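Local coordinates for protein cysteine hydrolase (Staphylococcus aureus, PDB 6KUA) that probably hydrolyses nicotinamide to nicotinic acid and ammonia, as a zinc-bound nicotinamidase of the isochorismatase family, at residues H167-A170 against L171-K175; C24-P27 against G28-E32. All coordinates share one frame; numbering follows the deposited sequence.

From the N terminus, contact 2 comes first: after strand 4-9 and helix 13-16, residues 24-32 wind through the short helix 25-29 and turn into helix 32-44. Contact 1 lies near the other end of the chain, within helix 164-176, which follows strand 151-160. Each closes only a helical turn or two, and the two stand in series, neither nested nor crossing. The centres of contact 1 and contact 2 are about 18 Å apart; the nearest atoms of contact 1 and contact 2 are about 7 Å apart, without touching. Strand 151-160, at one edge of the five-stranded parallel sheet, is the shared neighbour: contact 2 packs on its end at Ala-160, contact 1 on Val-154, Ala-156 and Val-159.

Contact 1 (H167-A170 against L171-K175); sequences HEWA and LAHFK
Ala-170 meets Phe-174, one turn further along helix 164-176, through both its carbonyl and its methyl group. Phe-174 N donates to Ala-170 O at 2.8 Å, and the same oxygen hangs over one face of the phenyl ring, 3.1 Å from Phe-174 CG. The ring reaches it because CG stands anti to the carbonyl carbon (chi1 -57°), which also brings CZ to 3.9 Å from Ala-170 CB. Leu-171 folds back on His-167: its backbone N bonds to His-167 O at 3.1 Å, and its CD1 lies 3.4 Å from NE2 of the imidazole, with CG over one ring face. The other imidazole nitrogen, His-167 ND1, is bonded to Thr-134 OG1, which fixes the ring's rotation. Trp-169 and His-173 extend in parallel from successive turns, their rings 23° from coplanar and so offset that they scarcely overlap. His-173 CB makes a CH-pi contact 3.9 Å from the centroid of the six-membered ring of Trp-169. Both polar ends serve the subunit interface: Trp-169 NE1 bonds to Asp-135 and His-173 NE2 to His-140, both of the second subunit, where the two Trp-169 rings also stack. Within its own chain, the helix rests Leu-171 on strand 151-160 and Trp-169 on helix 137-147, while Phe-174 touches both elements.

Contact 2 (C24-P27 against G28-E32); sequences CGKP and GQNIE
Lys-26 sets CG anti to its backbone N (chi1 -162°), while Asn-30, with CG anti to the carbonyl carbon (chi1 -58°), swings its carboxamide back toward the preceding turn, and the two side chains cross. They belong to the short helix 25-29 and the type I beta turn, Gln-29 to Glu-32, that joins it to helix 32-44 of the isochorismatase-like alpha/beta fold. The aliphatic stem of the lysine passes across the amide, with Lys-26 CE 3.3 Å from Asn-30 OD1. The exact rotation of this carboxamide is doubtful, because Asn-30 ND2 comes implausibly close to Lys-26 O. In the backbone, Asn-30 N is shared between two carbonyls: it bonds to Lys-26 O at 2.9 Å, nearly in line with the C=O, and more weakly to Pro-27 O at 3.0 Å. One residue earlier the helical pattern is looser, Gln-29 N reaching Gly-25 O in a weak bond of 3.4 Å. Gly-25 has a positive phi, a conformation that glycine adopts readily. Pro-27 lacks an N-H, which costs nothing in the first turn of a helix, where such groups have no acceptor within the helix. Gln-29 CG lies over the Gly-25 carbonyl, 3.4 Å from Gly-25 O; the side-chain NE2 of Gln-29 is anchored beyond the segment, on Ile-16 O. Gly-28 O accepts from Tyr-11 OH, tying the helix to the loop after strand 4-9. At the start of the segment Cys-24 packs on Cys-133, its side chain about 12 Å from the bound zinc ion. Pro-27 and Ile-31 both rest on Ala-160, and Ile-31 CG2 touches Pro-27 O at 3.6 Å.

Contact 1 (H167-A170 against L171-K175)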
loop_
_atom_site.group_PDB
_atom_site.type_symbol
_atom_site.label_atom_id
_atom_site.label_comp_id
_atom_site.label_asym_id
_atom_site.label_seq_id
_atom_site.Cartn_x
_atom_site.Cartn_y
_atom_site.Cartn_z
ATOM N N HIS A 167 -7.344 -0.548 -26.730
ATOM C CA HIS A 167 -8.205 0.583 -26.421
ATOM C C HIS A 167 -9.639 0.124 -26.181
ATOM O O HIS A 167 -10.245 0.441 -25.145
ATOM C CB HIS A 167 -8.129 1.609 -27.554
ATOM C CG HIS A 167 -9.043 2.779 -27.369
ATOM N ND1 HIS A 167 -8.721 3.859 -26.572
ATOM C CD2 HIS A 167 -10.274 3.037 -27.874
ATOM C CE1 HIS A 167 -9.712 4.733 -26.595
ATOM N NE2 HIS A 167 -10.668 4.257 -27.377
ATOM N N GLU A 168 -10.192 -0.658 -27.113
ATOM C CA GLU A 168 -11.563 -1.142 -26.940
ATOM C C GLU A 168 -11.663 -2.149 -25.795
ATOM O O GLU A 168 -12.650 -2.143 -25.044
ATOM C CB GLU A 168 -12.075 -1.757 -28.248
ATOM C CG GLU A 168 -12.323 -0.717 -29.356
ATOM C CD GLU A 168 -12.584 -1.330 -30.738
ATOM O OE1 GLU A 168 -13.204 -0.639 -31.584
ATOM O OE2 GLU A 168 -12.161 -2.486 -30.988
ATOM N N TRP A 169 -10.675 -3.042 -25.663
ATOM C CA TRP A 169 -10.675 -3.969 -24.531
ATOM C C TRP A 169 -10.772 -3.214 -23.210
ATOM O O TRP A 169 -11.569 -3.561 -22.332
ATOM C CB TRP A 169 -9.411 -4.853 -24.529
ATOM C CG TRP A 169 -9.434 -5.694 -23.288
ATOM C CD1 TRP A 169 -10.083 -6.887 -23.121
ATOM C CD2 TRP A 169 -8.889 -5.349 -22.005
ATOM N NE1 TRP A 169 -9.944 -7.319 -21.826
ATOM C CE2 TRP A 169 -9.218 -6.392 -21.119
ATOM C CE3 TRP A 169 -8.127 -4.264 -21.526
ATOM C CZ2 TRP A 169 -8.828 -6.385 -19.775
ATOM C CZ3 TRP A 169 -7.756 -4.254 -20.181
ATOM C CH2 TRP A 169 -8.103 -5.311 -19.327
ATOM N N ALA A 170 -9.959 -2.166 -23.057
ATOM C CA ALA A 170 -9.842 -1.491 -21.767
ATOM C C ALA A 170 -11.092 -0.680 -21.444
ATOM O O ALA A 170 -11.509 -0.614 -20.279
ATOM C CB ALA A 170 -8.581 -0.615 -21.752
ATOM N N LEU A 171 -11.727 -0.081 -22.462
ATOM C CA LEU A 171 -12.950 0.675 -22.215
ATOM C C LEU A 171 -14.052 -0.231 -21.681
ATOM O O LEU A 171 -14.810 0.173 -20.793
ATOM C CB LEU A 171 -13.405 1.403 -23.484
ATOM C CG LEU A 171 -12.532 2.584 -23.951
ATOM C CD1 LEU A 171 -13.061 3.174 -25.242
ATOM C CD2 LEU A 171 -12.412 3.672 -22.890
ATOM N N ALA A 172 -14.153 -1.465 -22.202
ATOM C CA ALA A 172 -15.147 -2.397 -21.676
ATOM C C ALA A 172 -14.757 -2.892 -20.289
ATOM O O ALA A 172 -15.617 -3.047 -19.421
ATOM C CB ALA A 172 -15.345 -3.585 -22.630
ATOM N N HIS A 173 -13.463 -3.151 -20.068
ATOM C CA HIS A 173 -12.991 -3.487 -18.731
ATOM C C HIS A 173 -13.383 -2.408 -17.730
ATOM O O HIS A 173 -13.959 -2.707 -16.676
ATOM C CB HIS A 173 -11.474 -3.691 -18.744
ATOM C CG HIS A 173 -10.924 -4.232 -17.463
ATOM N ND1 HIS A 173 -10.985 -5.569 -17.132
ATOM C CD2 HIS A 173 -10.309 -3.615 -16.423
ATOM C CE1 HIS A 173 -10.408 -5.758 -15.958
ATOM N NE2 HIS A 173 -10.002 -4.587 -15.496
ATOM N N PHE A 174 -13.113 -1.136 -18.055
ATOM C CA PHE A 174 -13.481 -0.064 -17.128
ATOM C C PHE A 174 -14.970 -0.118 -16.805
ATOM O O PHE A 174 -15.372 0.040 -15.648
ATOM C CB PHE A 174 -13.128 1.317 -17.700
ATOM C CG PHE A 174 -11.688 1.499 -18.073
ATOM C CD1 PHE A 174 -10.671 0.851 -17.386
ATOM C CD2 PHE A 174 -11.347 2.358 -19.118
ATOM C CE1 PHE A 174 -9.326 1.049 -17.744
ATOM C CE2 PHE A 174 -10.012 2.549 -19.496
ATOM C CZ PHE A 174 -8.997 1.892 -18.810
ATOM N N LYS A 175 -15.799 -0.366 -17.821
ATOM C CA LYS A 175 -17.247 -0.370 -17.634
ATOM C C LYS A 175 -17.708 -1.623 -16.894
ATOM O O LYS A 175 -18.447 -1.530 -15.910
ATOM C CB LYS A 175 -17.923 -0.252 -19.003
ATOM C CG LYS A 175 -19.457 -0.121 -19.002
ATOM C CD LYS A 175 -19.965 0.099 -20.443
ATOM C CE LYS A 175 -21.354 -0.517 -20.678
ATOM N NZ LYS A 175 -21.283 -1.999 -20.899
#

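Contact 2 (C24-P27 against G28-E32)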
loop_
_atom_site.group_PDB
_atom_site.type_symbol
_atom_site.label_atom_id
_atom_site.label_comp_id
_atom_site.label_asym_id
_atom_site.label_seq_id
_atom_site.Cartn_x
_atom_site.Cartn_y
_atom_site.Cartn_z
ATOM N N CYS A 24 2.774 7.801 -29.447
ATOM C CA CYS A 24 1.467 7.261 -29.793
ATOM C C CYS A 24 0.890 7.894 -31.048
ATOM O O CYS A 24 -0.235 7.552 -31.429
ATOM C CB CYS A 24 0.471 7.460 -28.641
ATOM S SG CYS A 24 0.659 6.264 -27.327
ATOM N N GLY A 25 1.607 8.820 -31.678
ATOM C CA GLY A 25 1.201 9.422 -32.927
ATOM C C GLY A 25 -0.202 9.998 -32.882
ATOM O O GLY A 25 -0.700 10.447 -31.838
ATOM N N LYS A 26 -0.864 9.946 -34.044
ATOM C CA LYS A 26 -2.130 10.647 -34.268
ATOM C C LYS A 26 -3.182 10.423 -33.185
ATOM O O LYS A 26 -3.818 11.408 -32.777
ATOM C CB LYS A 26 -2.692 10.265 -35.648
ATOM C CG LYS A 26 -3.762 11.230 -36.175
ATOM C CD LYS A 26 -4.811 10.517 -37.036
ATOM C CE LYS A 26 -6.098 11.340 -37.152
ATOM N NZ LYS A 26 -7.101 10.761 -38.102
ATOM N N PRO A 27 -3.437 9.196 -32.692
ATOM C CA PRO A 27 -4.538 9.038 -31.717
ATOM C C PRO A 27 -4.367 9.871 -30.455
ATOM O O PRO A 27 -5.307 10.571 -30.061
ATOM C CB PRO A 27 -4.540 7.526 -31.429
ATOM C CG PRO A 27 -3.202 7.053 -31.831
ATOM C CD PRO A 27 -2.838 7.890 -33.022
ATOM N N GLY A 28 -3.189 9.835 -29.821
ATOM C CA GLY A 28 -2.959 10.681 -28.659
ATOM C C GLY A 28 -3.072 12.166 -28.962
ATOM O O GLY A 28 -3.425 12.959 -28.085
ATOM N N GLN A 29 -2.759 12.562 -30.199
ATOM C CA GLN A 29 -2.928 13.947 -30.615
ATOM C C GLN A 29 -4.398 14.296 -30.809
ATOM O O GLN A 29 -4.785 15.455 -30.630
ATOM C CB GLN A 29 -2.148 14.206 -31.909
ATOM C CG GLN A 29 -0.663 13.856 -31.825
ATOM C CD GLN A 29 0.041 13.893 -33.176
ATOM O OE1 GLN A 29 -0.437 14.515 -34.130
ATOM N NE2 GLN A 29 1.189 13.229 -33.258
ATOM N N ASN A 30 -5.228 13.314 -31.162
ATOM C CA ASN A 30 -6.643 13.581 -31.402
ATOM C C ASN A 30 -7.447 13.795 -30.124
ATOM O O ASN A 30 -8.621 14.154 -30.218
ATOM C CB ASN A 30 -7.269 12.436 -32.201
ATOM C CG ASN A 30 -6.573 12.200 -33.525
ATOM O OD1 ASN A 30 -6.516 13.086 -34.377
ATOM N ND2 ASN A 30 -6.058 10.996 -33.714
ATOM N N ILE A 31 -6.865 13.579 -28.943
ATOM C CA ILE A 31 -7.588 13.813 -27.695
ATOM C C ILE A 31 -7.209 15.142 -27.047
ATOM O O ILE A 31 -7.801 15.518 -26.022
ATOM C CB ILE A 31 -7.375 12.641 -26.711
ATOM C CG1 ILE A 31 -5.973 12.680 -26.109
ATOM C CG2 ILE A 31 -7.563 11.314 -27.408
ATOM C CD1 ILE A 31 -5.686 11.507 -25.203
ATOM N N GLU A 32 -6.251 15.869 -27.633
ATOM C CA GLU A 32 -5.755 17.124 -27.073
ATOM C C GLU A 32 -6.888 18.110 -26.793
ATOM O O GLU A 32 -6.985 18.677 -25.696
ATOM C CB GLU A 32 -4.721 17.714 -28.044
ATOM C CG GLU A 32 -4.133 19.070 -27.673
ATOM C CD GLU A 32 -3.161 19.588 -28.735
ATOM O OE1 GLU A 32 -2.183 20.291 -28.382
ATOM O OE2 GLU A 32 -3.371 19.280 -29.930
#